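Local coordinates for protein putative pyrazinamidase/nicotinamidase (Streptococcus mutans, PDB 3S2S) that probably hydrolyses nicotinamide and its analogue pyrazinamide as a zinc-binding member of the isochorismatase family, at residues A[57-71]-A[186-198]. Sequence-based numbering, arbitrary orientation.
Sequences AGKPAQAISKAIAQV and EVVQSAVASLSQE
Ile64 and Ala191 meet at the middle of a seam of small side chains and backbone between 57-71 and 186-198, with no hydrogen bond across it. Ile64 lays its long branch over the peptide that follows Ala191, CD1 standing 3.5 Å from Ala191 C. Its other branch, CG2, comes down on Ser190 O at 3.4 Å and also reaches the methyl of Ala193. CG1 of Ile64 sits between the backbone N and the carbonyl carbon (chi1 68°), which leaves CG2 beside the N, where it meets the Ser190 carbonyl while CD1 lies on the next peptide. Ala191 CB touches helix 65-77, lying 3.9 Å from Ile68 CB and also meeting Val71 CG1 at 4.0 Å. Ala67 CB closes over Ser190 O from the same helix. In the α/β fold of the isochorismatase family, built on a parallel sheet, the chain leaves strand 184-188 through two overlapping type I turns, 188-191 and 189-192, and turns a corner into the short strand 192-193; Ile64 and helix 65-77 lie against this bend, and helix 59-62 beside 193-195 further on. Before the corner Val188 meets Val71 tip to tip, CG2 to CG2 at 4.1 Å, and also touches Val161 of strand 159-165. Toward the other end, the methyl of Ala193 packs against Pro60 O and Ala61 CA, while Pro60 CB lies 3.5 Å from Ser194 O. Ala57 and Leu195 bring their CB atoms to 4.1 Å. Ser194, whose hydroxyl is hydrogen-bonded to Asp168, has its side chain about 7 Å from the bound cacodylic acid.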
loop_
_atom_site.group_PDB
_atom_site.type_symbol
_atom_site.label_atom_id
_atom_site.label_comp_id
_atom_site.label_asym_id
_atom_site.label_seq_id
_atom_site.Cartn_x
_atom_site.Cartn_y
_atom_site.Cartn_z
ATOM N N ALA A 57 -3.918 -30.558 1.033
ATOM C CA ALA A 57 -4.531 -30.669 2.349
ATOM C C ALA A 57 -5.376 -31.941 2.457
ATOM O O ALA A 57 -5.815 -32.305 3.543
ATOM C CB ALA A 57 -5.389 -29.442 2.629
ATOM N N GLY A 58 -5.616 -32.608 1.329
ATOM C CA GLY A 58 -6.241 -33.930 1.345
ATOM C C GLY A 58 -7.721 -33.987 1.683
ATOM O O GLY A 58 -8.490 -33.132 1.262
ATOM N N LYS A 59 -8.136 -35.007 2.433
ATOM C CA LYS A 59 -9.570 -35.231 2.663
ATOM C C LYS A 59 -10.340 -34.033 3.240
ATOM O O LYS A 59 -11.447 -33.755 2.792
ATOM C CB LYS A 59 -9.822 -36.494 3.508
ATOM C CG LYS A 59 -9.934 -37.784 2.689
ATOM C CD LYS A 59 -8.877 -37.847 1.598
ATOM C CE LYS A 59 -8.896 -39.180 0.881
ATOM N NZ LYS A 59 -10.290 -39.636 0.661
ATOM N N PRO A 60 -9.761 -33.311 4.223
ATOM C CA PRO A 60 -10.504 -32.151 4.729
ATOM C C PRO A 60 -10.774 -31.119 3.631
ATOM O O PRO A 60 -11.836 -30.494 3.620
ATOM C CB PRO A 60 -9.561 -31.553 5.783
ATOM C CG PRO A 60 -8.711 -32.685 6.207
ATOM C CD PRO A 60 -8.548 -33.584 5.012
ATOM N N ALA A 61 -9.825 -30.930 2.724
ATOM C CA ALA A 61 -10.036 -29.953 1.648
ATOM C C ALA A 61 -11.022 -30.500 0.624
ATOM O O ALA A 61 -11.866 -29.766 0.103
ATOM C CB ALA A 61 -8.717 -29.575 0.979
ATOM N N GLN A 62 -10.953 -31.809 0.359
ATOM C CA GLN A 62 -11.878 -32.399 -0.609
ATOM C C GLN A 62 -13.299 -32.343 -0.070
ATOM O O GLN A 62 -14.260 -32.243 -0.827
ATOM C CB GLN A 62 -11.489 -33.848 -0.918
ATOM C CG GLN A 62 -10.223 -33.987 -1.758
ATOM C CD GLN A 62 -9.505 -35.294 -1.507
ATOM O OE1 GLN A 62 -10.128 -36.295 -1.146
ATOM N NE2 GLN A 62 -8.188 -35.301 -1.704
ATOM N N ALA A 63 -13.421 -32.389 1.252
ATOM C CA ALA A 63 -14.728 -32.434 1.887
ATOM C C ALA A 63 -15.584 -31.211 1.577
ATOM O O ALA A 63 -16.819 -31.298 1.601
ATOM C CB ALA A 63 -14.588 -32.630 3.393
ATOM N N ILE A 64 -14.949 -30.081 1.266
ATOM C CA ILE A 64 -15.715 -28.869 0.998
ATOM C C ILE A 64 -16.054 -28.645 -0.467
ATOM O O ILE A 64 -16.625 -27.611 -0.815
ATOM C CB ILE A 64 -15.029 -27.596 1.564
ATOM C CG1 ILE A 64 -13.729 -27.270 0.810
ATOM C CG2 ILE A 64 -14.769 -27.764 3.056
ATOM C CD1 ILE A 64 -13.189 -25.848 1.119
ATOM N N SER A 65 -15.724 -29.610 -1.316
ATOM C CA SER A 65 -15.839 -29.390 -2.761
ATOM C C SER A 65 -17.257 -29.019 -3.229
ATOM O O SER A 65 -17.438 -28.100 -4.024
ATOM C CB SER A 65 -15.290 -30.585 -3.540
ATOM O OG SER A 65 -15.448 -30.382 -4.933
ATOM N N LYS A 66 -18.267 -29.728 -2.743
ATOM C CA LYS A 66 -19.638 -29.414 -3.145
ATOM C C LYS A 66 -20.088 -28.081 -2.555
ATOM O O LYS A 66 -20.691 -27.258 -3.244
ATOM C CB LYS A 66 -20.590 -30.525 -2.695
ATOM C CG LYS A 66 -20.057 -31.916 -2.977
ATOM C CD LYS A 66 -20.891 -32.654 -4.010
ATOM C CE LYS A 66 -22.236 -33.088 -3.443
ATOM N NZ LYS A 66 -22.978 -33.988 -4.376
ATOM N N ALA A 67 -19.779 -27.857 -1.281
ATOM C CA ALA A 67 -20.209 -26.639 -0.604
ATOM C C ALA A 67 -19.593 -25.391 -1.242
ATOM O O ALA A 67 -20.271 -24.381 -1.420
ATOM C CB ALA A 67 -19.836 -26.681 0.877
ATOM N N ILE A 68 -18.300 -25.447 -1.543
ATOM C CA ILE A 68 -17.651 -24.250 -2.060
ATOM C C ILE A 68 -18.204 -23.956 -3.457
ATOM O O ILE A 68 -18.396 -22.805 -3.817
ATOM C CB ILE A 68 -16.088 -24.340 -2.033
ATOM C CG1 ILE A 68 -15.466 -22.966 -2.311
ATOM C CG2 ILE A 68 -15.573 -25.383 -3.037
ATOM C CD1 ILE A 68 -13.953 -22.961 -2.125
ATOM N N ALA A 69 -18.503 -24.995 -4.239
ATOM C CA ALA A 69 -19.131 -24.745 -5.538
ATOM C C ALA A 69 -20.520 -24.126 -5.375
ATOM O O ALA A 69 -20.882 -23.168 -6.067
ATOM C CB ALA A 69 -19.196 -26.032 -6.388
ATOM N N GLN A 70 -21.304 -24.670 -4.456
ATOM C CA GLN A 70 -22.663 -24.182 -4.271
ATOM C C GLN A 70 -22.703 -22.749 -3.774
ATOM O O GLN A 70 -23.520 -21.954 -4.236
ATOM C CB GLN A 70 -23.447 -25.104 -3.340
ATOM C CG GLN A 70 -23.798 -26.405 -4.008
ATOM C CD GLN A 70 -24.344 -27.433 -3.040
ATOM O OE1 GLN A 70 -24.134 -27.343 -1.828
ATOM N NE2 GLN A 70 -25.041 -28.425 -3.575
ATOM N N VAL A 71 -21.812 -22.406 -2.851
ATOM C CA VAL A 71 -21.838 -21.054 -2.313
ATOM C C VAL A 71 -21.367 -20.050 -3.357
ATOM O O VAL A 71 -21.838 -18.926 -3.387
ATOM C CB VAL A 71 -21.071 -20.913 -0.973
ATOM C CG1 VAL A 71 -19.595 -21.002 -1.185
ATOM C CG2 VAL A 71 -21.436 -19.593 -0.278
ATOM N N GLU A 186 -16.873 -11.748 5.647
ATOM C CA GLU A 186 -17.643 -12.938 5.981
ATOM C C GLU A 186 -16.771 -14.129 5.627
ATOM O O GLU A 186 -16.002 -14.080 4.663
ATOM C CB GLU A 186 -18.954 -12.969 5.192
ATOM C CG GLU A 186 -19.837 -11.771 5.479
ATOM C CD GLU A 186 -21.176 -11.803 4.747
ATOM O OE1 GLU A 186 -21.249 -12.384 3.651
ATOM O OE2 GLU A 186 -22.172 -11.252 5.283
ATOM N N VAL A 187 -16.861 -15.185 6.424
ATOM C CA VAL A 187 -16.171 -16.424 6.091
ATOM C C VAL A 187 -17.198 -17.535 6.085
ATOM O O VAL A 187 -17.965 -17.687 7.038
ATOM C CB VAL A 187 -15.089 -16.760 7.122
ATOM C CG1 VAL A 187 -14.381 -18.065 6.736
ATOM C CG2 VAL A 187 -14.096 -15.611 7.231
ATOM N N VAL A 188 -17.239 -18.321 5.019
ATOM C CA VAL A 188 -18.243 -19.376 4.942
ATOM C C VAL A 188 -17.629 -20.643 5.525
ATOM O O VAL A 188 -16.750 -21.236 4.912
ATOM C CB VAL A 188 -18.663 -19.623 3.480
ATOM C CG1 VAL A 188 -19.726 -20.749 3.381
ATOM C CG2 VAL A 188 -19.154 -18.316 2.844
ATOM N N GLN A 189 -18.051 -21.036 6.729
ATOM C CA GLN A 189 -17.343 -22.102 7.429
ATOM C C GLN A 189 -17.306 -23.418 6.649
ATOM O O GLN A 189 -16.308 -24.145 6.689
ATOM C CB GLN A 189 -17.915 -22.341 8.844
ATOM C CG GLN A 189 -17.146 -23.433 9.596
ATOM C CD GLN A 189 -17.445 -23.477 11.089
ATOM O OE1 GLN A 189 -18.134 -22.612 11.629
ATOM N NE2 GLN A 189 -16.906 -24.488 11.765
ATOM N N SER A 190 -18.392 -23.720 5.940
ATOM C CA SER A 190 -18.491 -24.989 5.216
ATOM C C SER A 190 -17.694 -24.963 3.921
ATOM O O SER A 190 -17.606 -25.967 3.214
ATOM C CB SER A 190 -19.960 -25.291 4.908
ATOM O OG SER A 190 -20.513 -24.296 4.058
ATOM N N ALA A 191 -17.103 -23.809 3.616
ATOM C CA ALA A 191 -16.366 -23.660 2.356
ATOM C C ALA A 191 -14.936 -23.152 2.558
ATOM O O ALA A 191 -14.360 -22.529 1.660
ATOM C CB ALA A 191 -17.128 -22.738 1.424
ATOM N N VAL A 192 -14.364 -23.415 3.728
ATOM C CA VAL A 192 -12.936 -23.198 3.967
ATOM C C VAL A 192 -12.403 -24.438 4.654
ATOM O O VAL A 192 -13.167 -25.151 5.315
ATOM C CB VAL A 192 -12.618 -21.951 4.848
ATOM C CG1 VAL A 192 -12.933 -20.661 4.097
ATOM C CG2 VAL A 192 -13.349 -22.000 6.188
ATOM N N ALA A 193 -11.117 -24.729 4.473
ATOM C CA ALA A 193 -10.519 -25.900 5.127
ATOM C C ALA A 193 -9.010 -25.791 5.284
ATOM O O ALA A 193 -8.362 -25.045 4.563
ATOM C CB ALA A 193 -10.864 -27.182 4.357
ATOM N N SER A 194 -8.448 -26.549 6.226
ATOM C CA SER A 194 -6.996 -26.676 6.317
ATOM C C SER A 194 -6.637 -28.142 6.546
ATOM O O SER A 194 -7.508 -28.956 6.834
ATOM C CB SER A 194 -6.441 -25.854 7.492
ATOM O OG SER A 194 -5.010 -25.885 7.492
ATOM N N LEU A 195 -5.354 -28.462 6.419
ATOM C CA LEU A 195 -4.887 -29.819 6.676
ATOM C C LEU A 195 -4.927 -30.034 8.166
ATOM O O LEU A 195 -5.403 -31.071 8.663
ATOM C CB LEU A 195 -3.458 -30.001 6.167
ATOM C CG LEU A 195 -2.967 -31.451 6.127
ATOM C CD1 LEU A 195 -1.819 -31.596 5.148
ATOM C CD2 LEU A 195 -2.556 -31.950 7.503
ATOM N N SER A 196 -4.407 -29.032 8.870
ATOM C CA SER A 196 -4.375 -29.017 10.325
ATOM C C SER A 196 -5.702 -28.532 10.883
ATOM O O SER A 196 -6.039 -27.363 10.747
ATOM C CB SER A 196 -3.269 -28.077 10.810
ATOM O OG SER A 196 -3.365 -27.885 12.213
ATOM N N GLN A 197 -6.456 -29.414 11.523
ATOM C CA GLN A 197 -7.727 -28.984 12.073
ATOM C C GLN A 197 -7.513 -28.053 13.279
ATOM O O GLN A 197 -8.329 -27.164 13.539
ATOM C CB GLN A 197 -8.563 -30.202 12.471
ATOM C CG GLN A 197 -9.924 -29.871 13.057
ATOM N N GLU A 198 -6.425 -28.261 14.019
ATOM C CA GLU A 198 -6.080 -27.338 15.101
ATOM C C GLU A 198 -5.913 -25.943 14.531
ATOM O O GLU A 198 -6.388 -24.967 15.110
ATOM C CB GLU A 198 -4.787 -27.748 15.817
ATOM C CG GLU A 198 -4.927 -28.963 16.706
ATOM C CD GLU A 198 -4.822 -30.260 15.933
ATOM O OE1 GLU A 198 -4.292 -30.239 14.804
ATOM O OE2 GLU A 198 -5.271 -31.296 16.452
#